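Local atomic coordinates of GTP binding regulator (Thermotoga maritima, PDB entry 1VR8), a protein that is of unknown function but adopts a fold like that of the Ran-binding protein Mog1p and may therefore regulate a GTP-binding protein. Residues Y17-A22 / L63-G68; I23-T28 / R135-M140; Y31-V36 / K50-E55; E69-I74 / A110-N115. All blocks are in the same frame, centred on the assembly; numbering follows the deposited sequence. Where two conformers were deposited one is given.

Contact 1 (Y17-A22 / L63-G68); sequences YSLDTA and LYVYKG
Val65 meets Leu19 tip to tip: in the conformer described, one of two deposited, Val65 CG1 lies 3.9 Å from Leu19 CD1. The leucine goes further and lays that same methyl along the strand, 3.7 Å from Val65 O, so that it rests on backbone as much as on side chain. With chi1 at -180°, CG of Leu19 points away from its own backbone N, which is what drives the branch down to the sheet. Tyr66 points away from this contact, packs on Ala71 and Ile74 of helix 71-79 and hydrogen-bonds through OH to Glu70 N. Lys67 returns to the side of Leu19, whose CD1 touches Lys67 CB at 4.0 Å. Its fully extended chain then carries NZ to Tyr17 O, 2.7 Å away, approaching from above the carbonyl plane. The next residue, Ser18, is the N-cap, and its OG accepts a nearly straight bond (167°) from Thr21 N. A methionine in place of Lys67 would probably keep much of the packing on Leu19 but leave Tyr17 O without this donor, letting the segment ahead of the helix shift. The whole illustrates helix-on-sheet packing in an alpha/beta sandwich, where alternate strand residues serve helices on the two faces.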
# COMPACT_ATOMS: atom_id res chain seq x y z
N TYR A 17 2.74 -12.42 -8.62
CA TYR A 17 3.95 -11.62 -8.52
C TYR A 17 4.52 -11.71 -7.10
O TYR A 17 3.77 -11.82 -6.14
CB TYR A 17 3.58 -10.18 -8.80
CG TYR A 17 4.64 -9.26 -9.36
CD1 TYR A 17 4.96 -9.29 -10.72
CD2 TYR A 17 5.25 -8.30 -8.56
CE1 TYR A 17 5.89 -8.40 -11.25
CE2 TYR A 17 6.22 -7.42 -9.08
CZ TYR A 17 6.52 -7.47 -10.42
OH TYR A 17 7.45 -6.56 -10.94
N SER A 18 5.85 -11.69 -6.99
CA SER A 18 6.54 -11.68 -5.71
C SER A 18 6.29 -10.42 -4.90
O SER A 18 6.34 -9.30 -5.41
CB SER A 18 8.06 -11.84 -5.96
OG SER A 18 8.83 -11.36 -4.90
N LEU A 19 6.05 -10.59 -3.60
CA LEU A 19 5.92 -9.46 -2.71
C LEU A 19 7.19 -8.59 -2.72
O LEU A 19 7.13 -7.35 -2.76
CB LEU A 19 5.58 -9.94 -1.30
CG LEU A 19 5.41 -8.81 -0.27
CD1 LEU A 19 4.32 -9.17 0.70
CD2 LEU A 19 6.70 -8.58 0.47
N ASP A 20 8.34 -9.25 -2.69
CA ASP A 20 9.61 -8.51 -2.72
C ASP A 20 9.73 -7.69 -3.99
O ASP A 20 10.10 -6.50 -3.96
CB ASP A 20 10.78 -9.49 -2.61
CG ASP A 20 11.01 -9.98 -1.19
OD1 ASP A 20 10.31 -9.55 -0.25
OD2 ASP A 20 11.93 -10.82 -1.02
N THR A 21 9.41 -8.29 -5.12
CA THR A 21 9.53 -7.58 -6.38
C THR A 21 8.54 -6.43 -6.45
O THR A 21 8.86 -5.37 -6.97
CB THR A 21 9.42 -8.54 -7.59
OG1 THR A 21 10.28 -9.66 -7.38
CG2 THR A 21 9.88 -7.82 -8.83
N ALA A 22 7.38 -6.59 -5.82
CA ALA A 22 6.40 -5.52 -5.73
C ALA A 22 6.95 -4.26 -5.03
O ALA A 22 6.54 -3.16 -5.33
CB ALA A 22 5.18 -5.98 -5.04
N LEU A 63 5.85 2.27 2.87
CA LEU A 63 4.96 1.39 2.15
C LEU A 63 4.91 0.04 2.85
O LEU A 63 5.92 -0.63 3.01
CB LEU A 63 5.45 1.19 0.73
CG LEU A 63 4.71 0.13 -0.07
CD1 LEU A 63 3.37 0.67 -0.47
CD2 LEU A 63 5.50 -0.28 -1.29
N TYR A 64 3.71 -0.32 3.27
CA TYR A 64 3.41 -1.62 3.88
C TYR A 64 2.73 -2.49 2.84
O TYR A 64 1.81 -2.03 2.14
CB TYR A 64 2.49 -1.47 5.09
CG TYR A 64 3.05 -0.61 6.20
CD1 TYR A 64 3.02 0.78 6.12
CD2 TYR A 64 3.57 -1.17 7.34
CE1 TYR A 64 3.53 1.56 7.13
CE2 TYR A 64 4.10 -0.39 8.37
CZ TYR A 64 4.06 0.98 8.26
OH TYR A 64 4.59 1.78 9.26
N VAL A 65 3.21 -3.71 2.72
CA VAL A 65 2.68 -4.63 1.72
C VAL A 65 2.34 -5.98 2.34
O VAL A 65 3.13 -6.55 3.09
CB VAL A 65 3.71 -4.98 0.64
CG1 VAL A 65 3.01 -5.70 -0.54
CG2 VAL A 65 4.50 -3.76 0.22
N TYR A 66 1.19 -6.50 1.94
CA TYR A 66 0.74 -7.84 2.30
C TYR A 66 0.26 -8.53 1.03
O TYR A 66 -0.45 -7.91 0.22
CB TYR A 66 -0.41 -7.78 3.34
CG TYR A 66 -1.20 -9.08 3.45
CD1 TYR A 66 -2.25 -9.36 2.56
CD2 TYR A 66 -0.88 -10.03 4.42
CE1 TYR A 66 -2.93 -10.55 2.63
CE2 TYR A 66 -1.58 -11.24 4.50
CZ TYR A 66 -2.61 -11.48 3.60
OH TYR A 66 -3.34 -12.66 3.65
N LYS A 67 0.66 -9.79 0.84
CA LYS A 67 0.16 -10.63 -0.24
C LYS A 67 -0.49 -11.84 0.40
O LYS A 67 0.13 -12.52 1.23
CB LYS A 67 1.32 -11.13 -1.11
CG LYS A 67 0.86 -12.00 -2.26
CD LYS A 67 2.01 -12.45 -3.14
CE LYS A 67 1.45 -13.25 -4.32
NZ LYS A 67 2.53 -13.94 -5.07
N GLY A 68 -1.70 -12.17 -0.01
CA GLY A 68 -2.38 -13.33 0.50
C GLY A 68 -3.89 -13.30 0.40
O GLY A 68 -4.48 -12.34 -0.09

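Contact 2 (I23-T28 / R135-M140); sequences IFVLET and RVYEEM
Val25 reaches tip to tip toward Met140, a selenomethionine, and its CG1 comes within 3.8 Å of Met140 CE. That methyl is the busy one: it also slides past Val136, CG1 to CG1 at 4.1 Å, and sits at the edge of the Tyr137 ring, near its plane. A chi1 of 75° places CG1 between the backbone N and the carbonyl carbon, the crowded position, while CG2 too stays near Met140 CE. Leu26 follows in a type I turn from Phe24 to Glu27 and splits its branches between two partners. Its side chain runs obliquely across that of Val136, CD2 3.9 Å from Val136 CB, and CD1 touches Tyr137 OH at 3.7 Å, leucine and tyrosine lying at about a right angle. That hydroxyl is itself hydrogen-bonded to Ala22 O. A phenylalanine in place of Tyr137 would probably still fill the site with its ring but leave Ala22 O without this partner, and helix 19-24 less firmly tied to helix 126-138. No hydrogen bond joins the two segments themselves, though Leu26 O does receive one from His132 NE2, a turn earlier on that helix. Leu26 also lies on Phe54 and Leu63, and Tyr137 meets Phe118. This is apolar packing of the turn that follows helix 19-24 against the C-terminal end of helix 126-138, characteristic of a sandwich in which both helices share one face of the sheet.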
# COMPACT_ATOMS: atom_id res chain seq x y z
N ILE A 23 7.88 -4.44 -4.10
CA ILE A 23 8.58 -3.30 -3.49
C ILE A 23 9.68 -2.77 -4.40
O ILE A 23 9.78 -1.56 -4.71
CB ILE A 23 9.18 -3.72 -2.14
CG1 ILE A 23 8.05 -4.05 -1.14
CG2 ILE A 23 10.10 -2.65 -1.59
CD1 ILE A 23 8.50 -4.74 0.07
N PHE A 24 10.55 -3.68 -4.83
CA PHE A 24 11.77 -3.27 -5.52
C PHE A 24 11.49 -2.62 -6.86
O PHE A 24 12.22 -1.73 -7.29
CB PHE A 24 12.72 -4.45 -5.70
CG PHE A 24 13.21 -5.05 -4.39
CD1 PHE A 24 13.82 -4.26 -3.44
CD2 PHE A 24 13.10 -6.41 -4.15
CE1 PHE A 24 14.26 -4.79 -2.23
CE2 PHE A 24 13.56 -6.97 -2.93
CZ PHE A 24 14.14 -6.15 -1.98
N VAL A 25 10.40 -3.01 -7.52
CA VAL A 25 10.06 -2.42 -8.81
C VAL A 25 9.66 -0.93 -8.72
O VAL A 25 9.63 -0.21 -9.71
CB VAL A 25 8.94 -3.28 -9.49
CG1 VAL A 25 7.63 -3.02 -8.85
CG2 VAL A 25 8.91 -3.07 -10.96
N LEU A 26 9.37 -0.46 -7.50
CA LEU A 26 8.94 0.93 -7.32
C LEU A 26 10.09 1.92 -7.24
O LEU A 26 9.88 3.13 -7.28
CB LEU A 26 8.12 1.06 -6.04
CG LEU A 26 6.87 0.20 -6.06
CD1 LEU A 26 6.22 0.26 -4.70
CD2 LEU A 26 5.93 0.69 -7.15
N GLU A 27 11.32 1.44 -7.09
CA GLU A 27 12.44 2.33 -6.92
C GLU A 27 12.71 3.10 -8.23
O GLU A 27 12.60 2.56 -9.33
CB GLU A 27 13.66 1.53 -6.37
CG GLU A 27 14.79 2.39 -5.99
CD GLU A 27 15.86 1.68 -5.19
OE1 GLU A 27 16.03 0.42 -5.36
OE2 GLU A 27 16.54 2.41 -4.44
N THR A 28 13.03 4.39 -8.12
CA THR A 28 13.52 5.17 -9.25
C THR A 28 14.57 6.10 -8.67
O THR A 28 14.82 6.10 -7.47
CB THR A 28 12.44 6.04 -9.93
OG1 THR A 28 12.08 7.11 -9.05
CG2 THR A 28 11.18 5.26 -10.29
N ARG A 135 0.78 4.00 -11.13
CA ARG A 135 1.33 4.04 -12.47
C ARG A 135 2.25 2.83 -12.77
O ARG A 135 2.17 2.25 -13.86
CB ARG A 135 2.02 5.36 -12.69
CG ARG A 135 0.97 6.46 -12.84
CD ARG A 135 1.55 7.82 -12.90
NE ARG A 135 0.53 8.79 -13.28
CZ ARG A 135 0.65 10.10 -13.11
NH1 ARG A 135 1.74 10.61 -12.52
NH2 ARG A 135 -0.31 10.91 -13.52
N VAL A 136 3.06 2.43 -11.80
CA VAL A 136 3.97 1.29 -12.04
C VAL A 136 3.15 -0.00 -12.17
O VAL A 136 3.32 -0.78 -13.11
CB VAL A 136 5.01 1.18 -10.93
CG1 VAL A 136 5.82 -0.09 -11.06
CG2 VAL A 136 5.91 2.40 -10.95
N TYR A 137 2.22 -0.21 -11.23
CA TYR A 137 1.42 -1.43 -11.25
C TYR A 137 0.45 -1.47 -12.42
O TYR A 137 0.19 -2.53 -12.98
CB TYR A 137 0.69 -1.63 -9.93
CG TYR A 137 1.59 -1.86 -8.71
CD1 TYR A 137 2.92 -2.31 -8.83
CD2 TYR A 137 1.07 -1.68 -7.42
CE1 TYR A 137 3.70 -2.54 -7.68
CE2 TYR A 137 1.83 -1.95 -6.30
CZ TYR A 137 3.15 -2.35 -6.44
OH TYR A 137 3.91 -2.59 -5.32
N GLU A 138 -0.09 -0.33 -12.81
CA GLU A 138 -1.06 -0.29 -13.91
C GLU A 138 -0.46 -0.82 -15.22
O GLU A 138 -1.17 -1.38 -16.07
CB GLU A 138 -1.57 1.14 -14.09
CG GLU A 138 -2.55 1.34 -15.24
CD GLU A 138 -3.94 0.83 -14.95
OE1 GLU A 138 -4.19 0.37 -13.82
OE2 GLU A 138 -4.78 0.87 -15.88
N GLU A 139 0.85 -0.63 -15.41
CA GLU A 139 1.49 -1.10 -16.64
C GLU A 139 1.58 -2.62 -16.73
O GLU A 139 1.77 -3.18 -17.81
CB GLU A 139 2.90 -0.53 -16.74
CG GLU A 139 2.96 0.96 -17.03
N MSE A 140 1.46 -3.30 -15.59
CA MSE A 140 1.62 -4.75 -15.54
C MSE A 140 0.35 -5.40 -16.05
O MSE A 140 -0.74 -4.86 -15.88
CB MSE A 140 1.92 -5.19 -14.11
CG MSE A 140 3.14 -4.51 -13.56
SE MSE A 140 3.49 -5.17 -11.74
CE MSE A 140 5.06 -4.06 -11.41

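Contact 3 (Y31-V36 / K50-E55); sequences YRLSDV and KVAVFE
A chi1 of 69° at Ser34 turns OG toward the neighbouring strand, and a bend at chi2 of Glu55 folds that carboxylate back to meet it, so that Ser34 OG and Glu55 OE2 lie 2.9 Å apart. On the opposite face Leu33, its CG anti to N (chi1 -171°), swings CD1 over one face of the Phe54 ring, 4.0 Å from the centroid, a CH-pi contact whose methyl also rests on Ala52 CB. Between these two clusters runs an antiparallel strand pair interrupted by a classic beta bulge: Ser34 and Asp35 together stand across from the single residue Val53. Before the bulge, Arg32 and Glu55 form a regular hydrogen-bonded pair, with Arg32 N 3.0 Å from Glu55 O. At the bulge Val53 O takes an almost perfectly straight bond from Ser34 N (2.8 Å). The same oxygen receives a second, weak one from Asp35 N at 3.5 Å. Ser34 OG also lies near this oxygen. Regular pairing resumes where Val53 N donates a hydrogen bond to Asp35 O, 2.9 Å away, and Val36 then stands opposite Ala52. Arg32 and Lys50 find their charged partners outside the pair, in Glu27 and Asp20. Past the bulge a water spans the strands, donating to Asp35 OD1 at 2.7 Å and to Val51 O at 2.8 Å.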
# COMPACT_ATOMS: atom_id res chain seq x y z
N TYR A 31 12.71 8.02 -6.02
CA TYR A 31 12.06 7.23 -4.96
C TYR A 31 13.11 6.17 -4.58
O TYR A 31 13.14 5.11 -5.18
CB TYR A 31 10.82 6.53 -5.47
CG TYR A 31 9.70 7.47 -5.87
CD1 TYR A 31 9.10 8.26 -4.93
CD2 TYR A 31 9.29 7.60 -7.19
CE1 TYR A 31 8.11 9.15 -5.26
CE2 TYR A 31 8.29 8.54 -7.55
CZ TYR A 31 7.70 9.29 -6.55
OH TYR A 31 6.72 10.22 -6.78
N ARG A 32 13.98 6.50 -3.63
CA ARG A 32 15.13 5.65 -3.34
C ARG A 32 14.80 4.79 -2.16
O ARG A 32 14.41 5.30 -1.11
CB ARG A 32 16.35 6.49 -3.03
CG ARG A 32 16.84 7.37 -4.19
CD ARG A 32 17.01 6.56 -5.48
NE ARG A 32 17.97 5.45 -5.34
CZ ARG A 32 18.07 4.40 -6.16
NH1 ARG A 32 17.26 4.25 -7.20
NH2 ARG A 32 18.99 3.46 -5.92
N LEU A 33 14.98 3.48 -2.30
CA LEU A 33 14.70 2.57 -1.19
C LEU A 33 15.78 2.72 -0.12
O LEU A 33 16.98 2.68 -0.42
CB LEU A 33 14.69 1.14 -1.75
CG LEU A 33 14.23 0.05 -0.84
CD1 LEU A 33 12.79 0.30 -0.41
CD2 LEU A 33 14.38 -1.30 -1.57
N SER A 34 15.37 2.95 1.13
CA SER A 34 16.31 3.10 2.19
C SER A 34 16.22 2.03 3.28
O SER A 34 17.16 1.87 4.06
CB SER A 34 16.19 4.49 2.80
OG SER A 34 14.98 4.63 3.48
N ASP A 35 15.10 1.28 3.33
CA ASP A 35 14.89 0.26 4.34
C ASP A 35 13.81 -0.70 3.91
O ASP A 35 12.87 -0.33 3.23
CB ASP A 35 14.53 0.94 5.67
CG ASP A 35 14.82 0.10 6.90
OD1 ASP A 35 13.98 -0.76 7.23
OD2 ASP A 35 15.87 0.35 7.57
N VAL A 36 13.99 -1.95 4.31
CA VAL A 36 13.01 -3.03 4.13
C VAL A 36 13.04 -3.88 5.39
O VAL A 36 14.12 -4.26 5.86
CB VAL A 36 13.30 -3.92 2.91
CG1 VAL A 36 12.24 -5.00 2.78
CG2 VAL A 36 13.37 -3.12 1.64
N LYS A 50 5.69 -6.90 4.69
CA LYS A 50 6.91 -6.11 4.78
C LYS A 50 6.55 -4.65 4.76
O LYS A 50 5.50 -4.25 4.24
CB LYS A 50 7.89 -6.43 3.65
CG LYS A 50 8.36 -7.84 3.72
CD LYS A 50 9.54 -8.11 2.80
CE LYS A 50 9.90 -9.59 2.85
NZ LYS A 50 11.14 -9.83 2.08
N VAL A 51 7.43 -3.85 5.35
CA VAL A 51 7.39 -2.41 5.22
C VAL A 51 8.72 -1.93 4.61
O VAL A 51 9.80 -2.37 5.02
CB VAL A 51 7.11 -1.69 6.55
CG1 VAL A 51 8.13 -2.04 7.60
CG2 VAL A 51 7.07 -0.17 6.34
N ALA A 52 8.60 -1.02 3.65
CA ALA A 52 9.71 -0.39 2.97
C ALA A 52 9.64 1.09 3.16
O ALA A 52 8.53 1.67 3.25
CB ALA A 52 9.65 -0.74 1.48
N VAL A 53 10.80 1.72 3.29
CA VAL A 53 10.91 3.17 3.34
C VAL A 53 11.59 3.67 2.07
O VAL A 53 12.67 3.20 1.71
CB VAL A 53 11.69 3.66 4.58
CG1 VAL A 53 11.73 5.19 4.63
CG2 VAL A 53 11.09 3.13 5.85
N PHE A 54 10.93 4.62 1.42
CA PHE A 54 11.48 5.27 0.24
C PHE A 54 11.79 6.70 0.60
O PHE A 54 10.95 7.41 1.15
CB PHE A 54 10.47 5.25 -0.89
CG PHE A 54 10.22 3.89 -1.46
CD1 PHE A 54 9.28 3.05 -0.89
CD2 PHE A 54 10.89 3.49 -2.59
CE1 PHE A 54 9.06 1.82 -1.40
CE2 PHE A 54 10.67 2.26 -3.13
CZ PHE A 54 9.77 1.41 -2.55
N GLU A 55 13.00 7.12 0.29
CA GLU A 55 13.37 8.53 0.42
C GLU A 55 12.91 9.27 -0.82
O GLU A 55 13.18 8.85 -1.93
CB GLU A 55 14.87 8.66 0.56
CG GLU A 55 15.47 7.94 1.74
CD GLU A 55 14.92 8.37 3.09
OE1 GLU A 55 14.50 9.55 3.25
OE2 GLU A 55 14.91 7.50 4.01
O HOH W 1 11.41 -0.51 6.37

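Contact 4 (E69-I74 / A110-N115); sequences EEAKKI and AWWRKN. With AZI (azide ion), chain C.
Lys72 lies across the face of Trp112, and through this pair the first turn of helix 71-79 packs on strand 106-113 of the antiparallel sheet, a helix-on-sheet contact of the alpha/beta sandwich. CH-pi interaction leads. Lys72 CB stands 3.5 Å from the centroid of the six-membered ring of Trp112, only 13° off the normal, and CG follows at 3.4 Å from CZ2. The lysine chain, extended with chi1 at -173°, therefore runs outward over the rim of the indole, using its methylenes as an apolar strip while NZ passes beyond to hydrogen-bond Pro94 O. Plain apolar packing is slighter: Ala71 CB comes obliquely to Trp112 CE3 at 4.0 Å, and Trp75, a turn further along the helix, also meets the indole. Polar links across the contact run through solvent, since no direct hydrogen bond joins the segments. One water donates to Lys114 O, 2.7 Å away, and accepts a long, weak bond from Ala71 N at the helix start. Lys114 O also lies at the edge of the Trp112 ring, in its plane. Charge is met last, in the turn leading to strand 116-122, where Lys114 sets off away from the helix. An azide ion, probably left from crystallisation, is held there by Ile6 N and by Lys114 NZ, the latter 2.8 Å from azide N1.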
# COMPACT_ATOMS: atom_id res chain seq x y z
N GLU A 69 -4.50 -14.38 0.90
CA GLU A 69 -5.94 -14.60 0.77
C GLU A 69 -6.78 -13.80 1.75
O GLU A 69 -8.01 -13.80 1.66
CB GLU A 69 -6.26 -16.08 0.96
CG GLU A 69 -5.54 -17.02 0.01
N GLU A 70 -6.14 -13.12 2.69
CA GLU A 70 -6.87 -12.40 3.73
C GLU A 70 -6.76 -10.90 3.59
O GLU A 70 -6.95 -10.18 4.56
CB GLU A 70 -6.38 -12.82 5.11
CG GLU A 70 -6.54 -14.27 5.41
CD GLU A 70 -6.22 -14.56 6.87
OE1 GLU A 70 -5.05 -14.33 7.29
OE2 GLU A 70 -7.15 -15.02 7.59
N ALA A 71 -6.51 -10.39 2.38
CA ALA A 71 -6.30 -8.95 2.18
C ALA A 71 -7.52 -8.14 2.62
O ALA A 71 -7.37 -7.17 3.36
CB ALA A 71 -5.98 -8.65 0.73
N LYS A 72 -8.69 -8.55 2.18
CA LYS A 72 -9.94 -7.87 2.58
C LYS A 72 -10.14 -7.84 4.09
O LYS A 72 -10.42 -6.78 4.65
CB LYS A 72 -11.17 -8.48 1.90
CG LYS A 72 -12.44 -7.69 2.15
CD LYS A 72 -13.69 -8.30 1.52
CE LYS A 72 -14.84 -7.25 1.48
NZ LYS A 72 -16.04 -7.90 0.83
N LYS A 73 -10.01 -9.00 4.73
CA LYS A 73 -10.20 -9.13 6.17
C LYS A 73 -9.31 -8.16 6.93
O LYS A 73 -9.77 -7.47 7.86
CB LYS A 73 -9.92 -10.59 6.58
CG LYS A 73 -10.15 -10.96 8.03
CD LYS A 73 -9.86 -12.47 8.29
N ILE A 74 -8.06 -8.10 6.53
CA ILE A 74 -7.07 -7.24 7.18
C ILE A 74 -7.40 -5.78 6.94
O ILE A 74 -7.40 -4.97 7.88
CB ILE A 74 -5.63 -7.53 6.68
CG1 ILE A 74 -5.23 -8.94 7.05
CG2 ILE A 74 -4.66 -6.52 7.27
CD1 ILE A 74 -3.96 -9.42 6.32
N ALA A 110 -4.72 3.37 2.30
CA ALA A 110 -4.64 1.91 2.35
C ALA A 110 -5.66 1.34 1.37
O ALA A 110 -6.82 1.76 1.40
CB ALA A 110 -4.93 1.41 3.74
N TRP A 111 -5.23 0.38 0.55
CA TRP A 111 -6.16 -0.23 -0.41
C TRP A 111 -5.88 -1.71 -0.57
O TRP A 111 -4.75 -2.18 -0.32
CB TRP A 111 -6.13 0.52 -1.75
CG TRP A 111 -4.91 0.37 -2.61
CD1 TRP A 111 -4.77 -0.48 -3.66
CD2 TRP A 111 -3.64 1.06 -2.49
NE1 TRP A 111 -3.52 -0.36 -4.20
CE2 TRP A 111 -2.81 0.57 -3.51
CE3 TRP A 111 -3.14 2.02 -1.62
CZ2 TRP A 111 -1.52 1.05 -3.70
CZ3 TRP A 111 -1.85 2.48 -1.80
CH2 TRP A 111 -1.06 1.99 -2.83
N TRP A 112 -6.92 -2.44 -0.95
CA TRP A 112 -6.82 -3.87 -1.21
C TRP A 112 -7.58 -4.19 -2.50
O TRP A 112 -8.55 -3.51 -2.86
CB TRP A 112 -7.32 -4.73 -0.04
CG TRP A 112 -8.80 -4.95 -0.05
CD1 TRP A 112 -9.76 -4.11 0.44
CD2 TRP A 112 -9.49 -6.01 -0.71
NE1 TRP A 112 -10.99 -4.61 0.17
CE2 TRP A 112 -10.86 -5.78 -0.52
CE3 TRP A 112 -9.08 -7.16 -1.38
CZ2 TRP A 112 -11.84 -6.65 -1.02
CZ3 TRP A 112 -10.06 -8.03 -1.87
CH2 TRP A 112 -11.42 -7.76 -1.71
N ARG A 113 -7.09 -5.23 -3.16
CA ARG A 113 -7.77 -5.83 -4.29
C ARG A 113 -7.10 -7.18 -4.55
O ARG A 113 -5.89 -7.33 -4.35
CB ARG A 113 -7.72 -4.93 -5.52
CG ARG A 113 -8.66 -5.38 -6.66
CD ARG A 113 -8.73 -4.29 -7.75
NE ARG A 113 -9.70 -4.57 -8.82
CZ ARG A 113 -9.49 -5.40 -9.85
NH1 ARG A 113 -8.34 -6.05 -9.97
NH2 ARG A 113 -10.43 -5.58 -10.77
N LYS A 114 -7.88 -8.14 -4.99
CA LYS A 114 -7.41 -9.50 -5.20
C LYS A 114 -6.64 -9.98 -3.95
O LYS A 114 -7.21 -10.00 -2.86
CB LYS A 114 -6.57 -9.60 -6.49
CG LYS A 114 -7.35 -9.24 -7.78
CD LYS A 114 -8.48 -10.21 -8.06
CE LYS A 114 -9.16 -9.93 -9.42
NZ LYS A 114 -10.28 -10.89 -9.68
N ASN A 115 -5.38 -10.37 -4.12
CA ASN A 115 -4.56 -10.93 -3.06
C ASN A 115 -3.50 -9.93 -2.53
O ASN A 115 -2.49 -10.34 -1.95
CB ASN A 115 -3.90 -12.25 -3.48
CG ASN A 115 -3.00 -12.11 -4.71
OD1 ASN A 115 -3.27 -11.30 -5.59
ND2 ASN A 115 -1.96 -12.96 -4.79
N1 AZI C . -11.56 -9.87 -11.89
N2 AZI C . -12.65 -10.05 -12.34
N3 AZI C . -13.62 -9.87 -13.03
O HOH W 2 -7.12 -11.65 -0.77

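How the contacts relate
Contacts 1 and 2 share helix 19-24 and meet where Tyr137 OH reaches Ala22 O; both are largely apolar packing in the layer on one face of the sheet. Contact 4 belongs to the other face, and Tyr66, projecting from that face of strand 59-67, joins it to contact 1. Contact 3 differs in kind: strand pairing by backbone bonds, with Leu33, Ala52 and Phe54 on the inner face and mostly polar residues (Arg32, Asp35, Glu55, besides Val53) on the outer one. All four are partly buried; only contacts 3 and 4 bring in exposed residues. Salt bridges Asp20–Lys50 and Glu27–Arg32 tie contact 3 to contacts 1 and 2; contacts 3 and 4 lie about 21 Å apart between centres.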